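Local coordinates for protein unsaturated glucuronyl hydrolase (Streptococcus agalactiae, PDB 2ZZR) that hydrolyses the unsaturated disaccharides of chondroitin, hyaluronan and heparin, releasing their 4,5-unsaturated uronic acid residue, at residues 180-185 with 192-197; 185-190 with 259-264; 251-256 with 386-391; 76-81 with 127-132. One frame throughout, in Å; residues are numbered along the deposited sequence.

Contact 1. Residues 180-185 with 192-197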
# COMPACT_ATOMS: atom_id res chain seq x y z
N GLN A 180 9.41 2.86 -4.46
CA GLN A 180 9.08 2.57 -5.85
C GLN A 180 9.26 3.82 -6.70
O GLN A 180 9.73 3.76 -7.85
CB GLN A 180 7.66 1.99 -5.98
CG GLN A 180 7.39 0.76 -5.08
CD GLN A 180 8.52 -0.27 -5.07
OE1 GLN A 180 8.97 -0.71 -4.00
NE2 GLN A 180 8.97 -0.67 -6.24
N LEU A 181 8.94 4.97 -6.10
CA LEU A 181 9.18 6.28 -6.69
C LEU A 181 10.64 6.45 -7.09
O LEU A 181 10.95 7.01 -8.15
CB LEU A 181 8.77 7.37 -5.68
CG LEU A 181 9.10 8.84 -5.96
CD1 LEU A 181 8.43 9.30 -7.26
CD2 LEU A 181 8.66 9.70 -4.79
N LEU A 182 11.54 5.95 -6.24
CA LEU A 182 12.98 6.05 -6.51
C LEU A 182 13.43 5.13 -7.64
O LEU A 182 14.28 5.53 -8.45
CB LEU A 182 13.79 5.81 -5.24
CG LEU A 182 13.46 6.75 -4.08
CD1 LEU A 182 14.34 6.43 -2.89
CD2 LEU A 182 13.61 8.22 -4.49
N PHE A 183 12.88 3.92 -7.71
CA PHE A 183 13.16 3.03 -8.83
C PHE A 183 12.69 3.65 -10.15
O PHE A 183 13.36 3.50 -11.18
CB PHE A 183 12.52 1.65 -8.64
CG PHE A 183 13.24 0.77 -7.63
CD1 PHE A 183 12.54 0.23 -6.55
CD2 PHE A 183 14.59 0.47 -7.76
CE1 PHE A 183 13.17 -0.60 -5.62
CE2 PHE A 183 15.24 -0.35 -6.83
CZ PHE A 183 14.53 -0.89 -5.76
N PHE A 184 11.54 4.33 -10.12
CA PHE A 184 11.04 5.04 -11.30
C PHE A 184 11.99 6.16 -11.72
O PHE A 184 12.35 6.28 -12.90
CB PHE A 184 9.63 5.61 -11.05
CG PHE A 184 9.11 6.45 -12.19
CD1 PHE A 184 8.50 5.86 -13.29
CD2 PHE A 184 9.25 7.84 -12.17
CE1 PHE A 184 8.03 6.63 -14.36
CE2 PHE A 184 8.78 8.62 -13.23
CZ PHE A 184 8.16 8.02 -14.32
N ALA A 185 12.41 6.97 -10.75
CA ALA A 185 13.35 8.06 -11.03
C ALA A 185 14.66 7.54 -11.62
O ALA A 185 15.21 8.15 -12.54
CB ALA A 185 13.62 8.89 -9.78
N GLU A 192 22.08 6.53 -10.92
CA GLU A 192 22.23 5.37 -10.04
C GLU A 192 21.93 5.67 -8.57
O GLU A 192 21.57 4.76 -7.83
CB GLU A 192 23.65 4.80 -10.17
CG GLU A 192 23.94 4.14 -11.51
CD GLU A 192 23.82 2.64 -11.46
OE1 GLU A 192 22.88 2.12 -10.83
OE2 GLU A 192 24.68 1.96 -12.08
N LYS A 193 22.08 6.92 -8.15
CA LYS A 193 21.87 7.29 -6.74
C LYS A 193 20.46 6.94 -6.27
O LYS A 193 20.27 6.48 -5.15
CB LYS A 193 22.17 8.77 -6.50
CG LYS A 193 23.65 9.12 -6.61
CD LYS A 193 23.86 10.63 -6.55
CE LYS A 193 25.32 10.99 -6.83
NZ LYS A 193 25.47 12.47 -7.02
N TYR A 194 19.47 7.15 -7.15
CA TYR A 194 18.09 6.80 -6.85
C TYR A 194 17.96 5.31 -6.52
O TYR A 194 17.31 4.93 -5.54
CB TYR A 194 17.17 7.11 -8.03
CG TYR A 194 16.98 8.58 -8.36
CD1 TYR A 194 17.31 9.07 -9.62
CD2 TYR A 194 16.42 9.46 -7.43
CE1 TYR A 194 17.12 10.41 -9.95
CE2 TYR A 194 16.23 10.81 -7.75
CZ TYR A 194 16.58 11.27 -9.02
OH TYR A 194 16.38 12.59 -9.36
N ARG A 195 18.57 4.48 -7.36
CA ARG A 195 18.51 3.03 -7.21
C ARG A 195 19.26 2.58 -5.96
O ARG A 195 18.77 1.73 -5.22
CB ARG A 195 19.05 2.32 -8.46
CG ARG A 195 18.88 0.80 -8.39
CD ARG A 195 19.32 0.07 -9.65
NE ARG A 195 18.78 -1.29 -9.63
CZ ARG A 195 19.33 -2.31 -8.97
NH1 ARG A 195 20.47 -2.15 -8.30
NH2 ARG A 195 18.75 -3.51 -9.00
N GLN A 196 20.44 3.15 -5.73
CA GLN A 196 21.25 2.82 -4.56
C GLN A 196 20.50 3.06 -3.25
O GLN A 196 20.52 2.21 -2.37
CB GLN A 196 22.57 3.60 -4.57
CG GLN A 196 23.54 3.11 -5.64
CD GLN A 196 24.70 4.05 -5.91
OE1 GLN A 196 24.66 5.25 -5.58
NE2 GLN A 196 25.75 3.52 -6.54
N VAL A 197 19.84 4.21 -3.14
CA VAL A 197 19.03 4.52 -1.96
C VAL A 197 17.88 3.53 -1.79
O VAL A 197 17.64 3.02 -0.69
CB VAL A 197 18.52 5.98 -2.00
CG1 VAL A 197 17.42 6.22 -0.98
CG2 VAL A 197 19.67 6.95 -1.77

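Contact 2. Residues 185-190 with 259-264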
# COMPACT_ATOMS: atom_id res chain seq x y z
N ALA A 185 12.41 6.97 -10.75
CA ALA A 185 13.35 8.06 -11.03
C ALA A 185 14.66 7.54 -11.62
O ALA A 185 15.21 8.15 -12.54
CB ALA A 185 13.62 8.89 -9.78
N TYR A 186 15.13 6.40 -11.13
CA TYR A 186 16.31 5.75 -11.69
C TYR A 186 16.09 5.40 -13.17
O TYR A 186 16.95 5.69 -14.01
CB TYR A 186 16.69 4.49 -10.91
CG TYR A 186 17.66 3.62 -11.68
CD1 TYR A 186 18.98 4.03 -11.89
CD2 TYR A 186 17.25 2.40 -12.22
CE1 TYR A 186 19.87 3.24 -12.61
CE2 TYR A 186 18.13 1.61 -12.94
CZ TYR A 186 19.44 2.03 -13.13
OH TYR A 186 20.30 1.23 -13.84
N GLU A 187 14.95 4.78 -13.47
CA GLU A 187 14.65 4.35 -14.83
C GLU A 187 14.55 5.52 -15.81
O GLU A 187 14.97 5.42 -16.96
CB GLU A 187 13.37 3.51 -14.86
CG GLU A 187 13.53 2.15 -14.18
CD GLU A 187 12.23 1.40 -14.00
OE1 GLU A 187 11.15 1.99 -14.24
OE2 GLU A 187 12.28 0.22 -13.61
N GLN A 188 14.01 6.64 -15.33
CA GLN A 188 13.80 7.83 -16.17
C GLN A 188 15.06 8.65 -16.41
O GLN A 188 15.24 9.22 -17.49
CB GLN A 188 12.71 8.72 -15.56
CG GLN A 188 11.33 8.08 -15.52
CD GLN A 188 10.82 7.66 -16.89
OE1 GLN A 188 10.86 8.44 -17.84
NE2 GLN A 188 10.34 6.42 -17.00
N THR A 189 15.93 8.71 -15.41
CA THR A 189 17.09 9.60 -15.43
C THR A 189 18.41 8.89 -15.68
O THR A 189 19.37 9.51 -16.16
CB THR A 189 17.22 10.40 -14.11
OG1 THR A 189 17.48 9.50 -13.04
CG2 THR A 189 15.95 11.21 -13.83
N GLY A 190 18.48 7.61 -15.34
CA GLY A 190 19.72 6.85 -15.39
C GLY A 190 20.65 7.14 -14.21
O GLY A 190 21.77 6.64 -14.17
N TYR A 259 11.00 -6.41 -5.66
CA TYR A 259 11.54 -7.57 -6.39
C TYR A 259 11.57 -7.31 -7.91
O TYR A 259 12.51 -7.72 -8.59
CB TYR A 259 10.75 -8.84 -6.07
CG TYR A 259 11.20 -10.02 -6.91
CD1 TYR A 259 12.30 -10.78 -6.55
CD2 TYR A 259 10.52 -10.35 -8.09
CE1 TYR A 259 12.71 -11.87 -7.34
CE2 TYR A 259 10.92 -11.42 -8.88
CZ TYR A 259 12.02 -12.17 -8.50
OH TYR A 259 12.43 -13.23 -9.29
N ARG A 260 10.53 -6.65 -8.43
CA ARG A 260 10.51 -6.30 -9.86
C ARG A 260 11.83 -5.68 -10.29
O ARG A 260 12.34 -5.95 -11.37
CB ARG A 260 9.44 -5.26 -10.17
CG ARG A 260 8.01 -5.66 -9.89
CD ARG A 260 7.11 -4.45 -10.18
NE ARG A 260 7.44 -3.31 -9.32
CZ ARG A 260 7.18 -2.03 -9.61
NH1 ARG A 260 6.58 -1.70 -10.75
NH2 ARG A 260 7.53 -1.08 -8.75
N LYS A 261 12.36 -4.83 -9.42
CA LYS A 261 13.47 -3.95 -9.75
C LYS A 261 14.81 -4.48 -9.27
O LYS A 261 15.87 -3.94 -9.62
CB LYS A 261 13.21 -2.56 -9.16
CG LYS A 261 11.84 -1.99 -9.51
CD LYS A 261 11.64 -1.86 -11.02
CE LYS A 261 10.26 -1.32 -11.36
NZ LYS A 261 10.10 -1.24 -12.85
N MET A 262 14.78 -5.53 -8.46
CA MET A 262 15.99 -6.04 -7.81
C MET A 262 16.27 -7.49 -8.17
O MET A 262 17.44 -7.90 -8.27
CB MET A 262 15.89 -5.88 -6.29
CG MET A 262 15.86 -4.43 -5.86
SD MET A 262 15.49 -4.20 -4.12
CE MET A 262 16.91 -4.99 -3.36
N LYS A 263 15.20 -8.26 -8.37
CA LYS A 263 15.28 -9.66 -8.79
C LYS A 263 16.20 -10.50 -7.90
O LYS A 263 17.01 -11.30 -8.38
CB LYS A 263 15.66 -9.76 -10.27
CG LYS A 263 14.57 -9.23 -11.22
CD LYS A 263 13.25 -9.98 -10.97
CE LYS A 263 12.16 -9.57 -11.94
NZ LYS A 263 12.01 -10.59 -13.03
N ASP A 264 16.07 -10.30 -6.60
CA ASP A 264 16.79 -11.09 -5.61
C ASP A 264 15.83 -12.15 -5.10
O ASP A 264 14.81 -11.82 -4.51
CB ASP A 264 17.27 -10.16 -4.48
CG ASP A 264 17.96 -10.90 -3.34
OD1 ASP A 264 18.12 -12.14 -3.40
OD2 ASP A 264 18.33 -10.21 -2.36

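Contact 3. Residues 251-256 with 386-391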
# COMPACT_ATOMS: atom_id res chain seq x y z
N GLY A 251 4.49 -5.11 3.97
CA GLY A 251 5.55 -6.05 3.61
C GLY A 251 5.13 -6.92 2.44
O GLY A 251 5.89 -7.07 1.47
N ILE A 252 3.92 -7.47 2.52
CA ILE A 252 3.39 -8.37 1.48
C ILE A 252 3.36 -7.72 0.10
O ILE A 252 3.63 -8.39 -0.89
CB ILE A 252 2.00 -8.94 1.87
CG1 ILE A 252 2.15 -9.86 3.08
CG2 ILE A 252 1.36 -9.72 0.70
CD1 ILE A 252 0.84 -10.13 3.81
N TYR A 253 3.07 -6.42 0.05
CA TYR A 253 3.05 -5.72 -1.24
C TYR A 253 4.40 -5.06 -1.54
O TYR A 253 4.88 -5.12 -2.67
CB TYR A 253 1.90 -4.71 -1.28
CG TYR A 253 1.52 -4.18 -2.66
CD1 TYR A 253 0.68 -3.08 -2.79
CD2 TYR A 253 2.01 -4.77 -3.84
CE1 TYR A 253 0.31 -2.58 -4.05
CE2 TYR A 253 1.65 -4.27 -5.11
CZ TYR A 253 0.80 -3.18 -5.20
OH TYR A 253 0.44 -2.68 -6.43
N GLY A 254 5.03 -4.45 -0.54
CA GLY A 254 6.31 -3.78 -0.75
C GLY A 254 7.41 -4.70 -1.26
O GLY A 254 8.26 -4.28 -2.05
N ILE A 255 7.41 -5.95 -0.80
CA ILE A 255 8.45 -6.90 -1.20
C ILE A 255 8.38 -7.23 -2.71
O ILE A 255 9.37 -7.01 -3.41
CB ILE A 255 8.47 -8.19 -0.33
CG1 ILE A 255 8.91 -7.85 1.10
CG2 ILE A 255 9.41 -9.23 -0.96
CD1 ILE A 255 8.67 -8.99 2.11
N PRO A 256 7.24 -7.74 -3.22
CA PRO A 256 7.19 -8.02 -4.67
C PRO A 256 7.40 -6.78 -5.54
O PRO A 256 8.01 -6.88 -6.61
CB PRO A 256 5.80 -8.64 -4.88
CG PRO A 256 5.00 -8.26 -3.67
CD PRO A 256 6.00 -8.17 -2.54
N LEU A 386 -9.17 -4.91 -8.01
CA LEU A 386 -10.20 -5.17 -9.01
C LEU A 386 -9.66 -5.00 -10.43
O LEU A 386 -9.84 -5.89 -11.28
CB LEU A 386 -11.41 -4.26 -8.78
CG LEU A 386 -12.22 -4.56 -7.52
CD1 LEU A 386 -13.34 -3.52 -7.37
CD2 LEU A 386 -12.79 -5.98 -7.54
N ILE A 387 -8.97 -3.88 -10.66
CA ILE A 387 -8.37 -3.57 -11.96
C ILE A 387 -7.26 -4.57 -12.33
O ILE A 387 -7.16 -5.01 -13.48
CB ILE A 387 -7.88 -2.09 -12.04
CG1 ILE A 387 -9.07 -1.10 -11.97
CG2 ILE A 387 -7.01 -1.82 -13.30
CD1 ILE A 387 -10.09 -1.20 -13.12
N ARG A 388 -6.43 -4.94 -11.34
CA ARG A 388 -5.43 -5.99 -11.53
C ARG A 388 -6.04 -7.29 -12.07
O ARG A 388 -5.50 -7.90 -12.99
CB ARG A 388 -4.69 -6.29 -10.22
CG ARG A 388 -3.51 -5.36 -9.93
CD ARG A 388 -2.96 -5.63 -8.53
NE ARG A 388 -1.70 -4.91 -8.30
CZ ARG A 388 -0.50 -5.34 -8.69
NH1 ARG A 388 -0.38 -6.51 -9.33
NH2 ARG A 388 0.58 -4.61 -8.45
N PHE A 389 -7.16 -7.70 -11.48
CA PHE A 389 -7.81 -8.96 -11.86
C PHE A 389 -8.44 -8.86 -13.24
O PHE A 389 -8.48 -9.85 -13.99
CB PHE A 389 -8.89 -9.32 -10.84
CG PHE A 389 -8.39 -10.13 -9.68
CD1 PHE A 389 -7.31 -9.69 -8.91
CD2 PHE A 389 -9.03 -11.32 -9.33
CE1 PHE A 389 -6.87 -10.44 -7.83
CE2 PHE A 389 -8.59 -12.07 -8.25
CZ PHE A 389 -7.51 -11.63 -7.50
N TYR A 390 -8.93 -7.67 -13.56
CA TYR A 390 -9.76 -7.43 -14.74
C TYR A 390 -8.98 -7.24 -16.04
O TYR A 390 -9.44 -7.62 -17.12
CB TYR A 390 -10.65 -6.21 -14.49
CG TYR A 390 -11.74 -6.05 -15.52
CD1 TYR A 390 -12.86 -6.88 -15.51
CD2 TYR A 390 -11.65 -5.07 -16.51
CE1 TYR A 390 -13.87 -6.73 -16.46
CE2 TYR A 390 -12.65 -4.92 -17.47
CZ TYR A 390 -13.75 -5.75 -17.43
OH TYR A 390 -14.75 -5.60 -18.36
N LYS A 391 -7.81 -6.62 -15.95
CA LYS A 391 -7.03 -6.33 -17.14
C LYS A 391 -5.57 -6.67 -16.89
O LYS A 391 -5.21 -7.08 -15.79
CB LYS A 391 -7.18 -4.86 -17.54
CG LYS A 391 -6.60 -3.85 -16.56
CD LYS A 391 -6.81 -2.41 -17.03
CE LYS A 391 -5.85 -2.05 -18.16
NZ LYS A 391 -5.98 -0.62 -18.55

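Contact 4. Residues 76-81 with 127-132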
# COMPACT_ATOMS: atom_id res chain seq x y z
N CYS A 76 -7.61 6.48 -7.45
CA CYS A 76 -8.95 5.91 -7.71
C CYS A 76 -9.49 6.45 -9.04
O CYS A 76 -10.03 5.68 -9.85
CB CYS A 76 -9.94 6.25 -6.59
SG CYS A 76 -9.69 5.37 -5.02
N LEU A 77 -9.32 7.75 -9.26
CA LEU A 77 -9.77 8.38 -10.51
C LEU A 77 -9.06 7.80 -11.74
O LEU A 77 -9.71 7.52 -12.75
CB LEU A 77 -9.59 9.90 -10.45
CG LEU A 77 -10.30 10.62 -9.30
CD1 LEU A 77 -10.05 12.12 -9.38
CD2 LEU A 77 -11.78 10.30 -9.24
N TRP A 78 -7.74 7.63 -11.66
CA TRP A 78 -6.97 7.08 -12.78
C TRP A 78 -7.34 5.63 -13.05
O TRP A 78 -7.44 5.22 -14.21
CB TRP A 78 -5.45 7.21 -12.58
CG TRP A 78 -4.90 8.60 -12.74
CD1 TRP A 78 -4.11 9.27 -11.85
CD2 TRP A 78 -5.09 9.48 -13.86
NE1 TRP A 78 -3.79 10.51 -12.34
CE2 TRP A 78 -4.38 10.67 -13.57
CE3 TRP A 78 -5.79 9.38 -15.07
CZ2 TRP A 78 -4.36 11.77 -14.44
CZ3 TRP A 78 -5.76 10.47 -15.94
CH2 TRP A 78 -5.05 11.64 -15.63
N LEU A 79 -7.55 4.85 -11.99
CA LEU A 79 -7.97 3.46 -12.17
C LEU A 79 -9.31 3.38 -12.88
O LEU A 79 -9.49 2.58 -13.80
CB LEU A 79 -8.05 2.74 -10.83
CG LEU A 79 -6.69 2.43 -10.21
CD1 LEU A 79 -6.93 1.90 -8.82
CD2 LEU A 79 -5.90 1.43 -11.06
N ALA A 80 -10.25 4.23 -12.44
CA ALA A 80 -11.57 4.32 -13.07
C ALA A 80 -11.43 4.73 -14.54
O ALA A 80 -12.11 4.19 -15.41
CB ALA A 80 -12.44 5.33 -12.31
N TYR A 81 -10.53 5.69 -14.79
CA TYR A 81 -10.26 6.18 -16.14
C TYR A 81 -9.73 5.08 -17.07
O TYR A 81 -10.08 5.02 -18.24
CB TYR A 81 -9.29 7.36 -16.11
CG TYR A 81 -8.91 7.88 -17.48
CD1 TYR A 81 -7.63 7.68 -17.99
CD2 TYR A 81 -9.84 8.56 -18.27
CE1 TYR A 81 -7.28 8.15 -19.26
CE2 TYR A 81 -9.50 9.03 -19.53
CZ TYR A 81 -8.22 8.82 -20.02
OH TYR A 81 -7.88 9.28 -21.26
N TYR A 127 1.61 9.74 -15.97
CA TYR A 127 2.73 9.51 -16.87
C TYR A 127 2.65 8.15 -17.56
O TYR A 127 2.89 8.05 -18.76
CB TYR A 127 4.08 9.70 -16.18
CG TYR A 127 5.23 9.59 -17.15
CD1 TYR A 127 6.06 8.46 -17.16
CD2 TYR A 127 5.47 10.59 -18.09
CE1 TYR A 127 7.11 8.35 -18.07
CE2 TYR A 127 6.53 10.49 -19.01
CZ TYR A 127 7.33 9.37 -18.99
OH TYR A 127 8.37 9.25 -19.88
N ARG A 128 2.32 7.10 -16.80
CA ARG A 128 2.11 5.76 -17.37
C ARG A 128 1.03 5.78 -18.44
O ARG A 128 1.17 5.14 -19.50
CB ARG A 128 1.66 4.76 -16.30
CG ARG A 128 2.60 4.59 -15.14
CD ARG A 128 3.85 3.85 -15.54
NE ARG A 128 4.53 3.35 -14.35
CZ ARG A 128 5.84 3.19 -14.24
NH1 ARG A 128 6.34 2.71 -13.11
NH2 ARG A 128 6.65 3.49 -15.25
N ILE A 129 -0.04 6.50 -18.15
CA ILE A 129 -1.26 6.46 -18.96
C ILE A 129 -1.12 7.25 -20.26
O ILE A 129 -1.47 6.75 -21.34
CB ILE A 129 -2.49 6.91 -18.13
CG1 ILE A 129 -2.79 5.87 -17.04
CG2 ILE A 129 -3.72 7.11 -19.03
CD1 ILE A 129 -3.74 6.35 -15.94
N ASN A 130 -0.59 8.47 -20.17
CA ASN A 130 -0.49 9.33 -21.35
C ASN A 130 0.82 10.11 -21.52
O ASN A 130 0.94 10.95 -22.43
CB ASN A 130 -1.72 10.27 -21.44
CG ASN A 130 -1.85 11.20 -20.23
OD1 ASN A 130 -2.96 11.43 -19.74
ND2 ASN A 130 -0.74 11.73 -19.77
N GLY A 131 1.80 9.86 -20.66
CA GLY A 131 3.11 10.50 -20.77
C GLY A 131 3.16 11.99 -20.46
O GLY A 131 4.11 12.67 -20.85
N ASP A 132 2.16 12.49 -19.73
CA ASP A 132 2.09 13.92 -19.39
C ASP A 132 3.39 14.43 -18.77
O ASP A 132 3.87 13.89 -17.77
CB ASP A 132 0.89 14.22 -18.49
CG ASP A 132 0.71 15.71 -18.24
OD1 ASP A 132 -0.00 16.36 -19.04
OD2 ASP A 132 1.29 16.23 -17.26

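Contact 1. Residues 180-185 with 192-197
Ala185 sets its CB squarely over the aromatic ring of Tyr194. The methyl carbon lies 3.5 Å from the ring centroid and 5° off the ring normal, the geometry of a centred CH-pi contact. On its own helix Tyr194 has CG anti to the carbonyl carbon (chi1 -68°), which lays the ring back toward the N-terminal end of 192-197, the end that faces Ala185. At the root of the same side chain, Tyr194 CB comes within 3.3 Å of Leu182 O, so the backbone of 180-185 is itself part of the packing surface.

One turn further along the second helix, two branched aliphatic groups meet, with Leu182 CD1 3.6 Å from Val197 CG1. Phe183 adds a looser touch: its CE2 is 4.1 Å from Arg195 CG, which stands at the ring edge near the ring plane. The arginine chain runs extended past the phenyl group, its guanidinium plane well turned from the ring.

The polar tips are satisfied beyond the two segments. Tyr194 OH is hydrogen-bonded to Asp144 of helix 133-147, and Arg195 NH2 to the carbonyl oxygen of Lys261. These bonds probably fix how far each side chain can swing.

No hydrogen bond crosses between 180-185 and 192-197. Their axes approach to 7.8 Å at 154°, a close antiparallel approach, consistent with the small Ala185 side chain lying against the Tyr194 ring. Joined by a very short connection at residues 190-191, helices 180-189 and 192-209 form an antiparallel helical hairpin, consistent with the alpha barrel of a family in the six-hairpin clan.

Contact 2. Residues 185-190 with 259-264
Glu187 offers its flat carboxylate to Lys261 through one oxygen: Lys261 NZ gives a hydrogen bond of 2.7 Å to Glu187 OE2, using the lone pair syn to OE1. This is a salt bridge, and Glu187 OE1 stays 3.7 Å from the same Lys261 NZ, so the grip is one-pronged. The second flat group is the guanidinium of Arg260, which carries Lys261 CE over its centre, 3.6 Å above the plane. Arg260 is engaged elsewhere, in a salt bridge with the C-terminal carboxylate of Trp397. A third, the Tyr259 ring, has Asp264 C at its edge in plane and meets Tyr320 edge-to-face.

The two charged chains cross at about a right angle. Glu187 runs extended beyond CG, whereas Lys261 bends at its second torsion (chi2 -59°) before straightening toward the carboxylate. Within helix 180-189, Ala185 O accepts from both Thr189 N and Thr189 OG1, the hydroxyl at 2.7 Å, with amide and hydroxyl arriving on the two sides of that carbonyl.

Lying at the surface, the bridge links the C-terminal ends of helices 180-189 and 245-262. Helix 192-209 lies alongside, its Arg195 NH2 hydrogen-bonded to Lys261 O, and Asp264 caps the start of helix 265-280.

Contact 3. Residues 251-256 with 386-391
Tyr253 and Arg388 join two helices of the alpha barrel, 245-262 and 376-390, across a buried interval wide enough that Tyr253 CA and Arg388 CA are 13.3 Å apart. The side chains come from opposite directions and cover that distance between them. Arg388 NH2 donates to Tyr253 OH at 2.8 Å with an N-H...O angle of 153°, so the bond is moderately bent. The hydroxyl sits at the edge of the guanidinium, tilted somewhat from its plane, and the nitrogen in turn lies near the plane of the phenol ring. The two flat groups stand 80° apart, nearly perpendicular, which rules out a parallel stack; they meet edge to edge through the hydroxyl and NH2.

Tyr253 gets there with CG anti to the backbone N, chi1 -164°; Arg388 reaches out with its chain extended from CG to NE. Its other nitrogens are taken up by acids: NE forms a salt bridge with Glu384, and NH1 one with Glu316 of helix 304-318. Two carboxylates beside the guanidinium would be expected to balance its buried charge and hold its rotation.

Trp397 meets the Tyr253 ring edge-to-face. The Tyr253 side chain is about 6 Å from that of Trp250, a probable substrate-binding residue, which places this buried polar network in the barrel interior, probably close to the substrate site.

Contact 4. Residues 76-81 with 127-132
Ile129 faces Trp78 and Tyr81 and gives one branch to each. Its CD1 meets the indole at Trp78 CE3, 3.8 Å away, approaching obliquely, and also comes within 3.9 Å of Trp78 CB. The other branch, Ile129 CG2, lies in the plane of the Tyr81 ring at its edge, 3.7 Å from Tyr81 CE1. The first torsion of the isoleucine sets the two branches apart, with CG1 anti to the carbonyl carbon and CG2 anti to the backbone N, and the extended chi2 carries CD1 to the indole.

On the facing helix the two aromatic side chains leave in different directions: chi1 is -74° in Trp78 and 177° in Tyr81. Roughly a turn apart, they remain in touch, since Tyr81 CD1 lies at the edge of the indole in its plane. The opposing backbones are nearest at Trp78 and Ile129, whose CA atoms are 8.4 Å apart.

Helix 87-105 adds to the surroundings through Ala93 against the indole and Lys90 against Tyr81, while Trp78 NE1 makes a weak hydrogen bond to Ser122 O. Past Ile129 the chain turns at Gly131, with positive phi, and Asp132 caps the next helix. No hydrogen bond joins 76-81 to 127-132: helices 70-84 and 115-130 are held here by aliphatic-on-aromatic packing, whose fit depends on shape and has little directional demand.

Overall arrangement
From the N terminus, contact 4 comes first, closing a largely helical loop of 45 residues between helices 70-84 and 115-130 before any other contact opens. Contact 1 then closes the short turn of a hairpin. Contact 2 begins at Ala185, which it shares with contact 1, and crosses it by running on from helix 180-189 to 245-262. Contact 3 starts on that last helix before contact 2 has closed, so these two also cross, and it spans 129 residues to helix 376-390. None is nested in another. Phe184 and Gln188 pack against 127-132 and Ile387 against Leu79, so contact 4 touches the other three, joining helices 70-84 and 115-130 to 180-189 and 376-390.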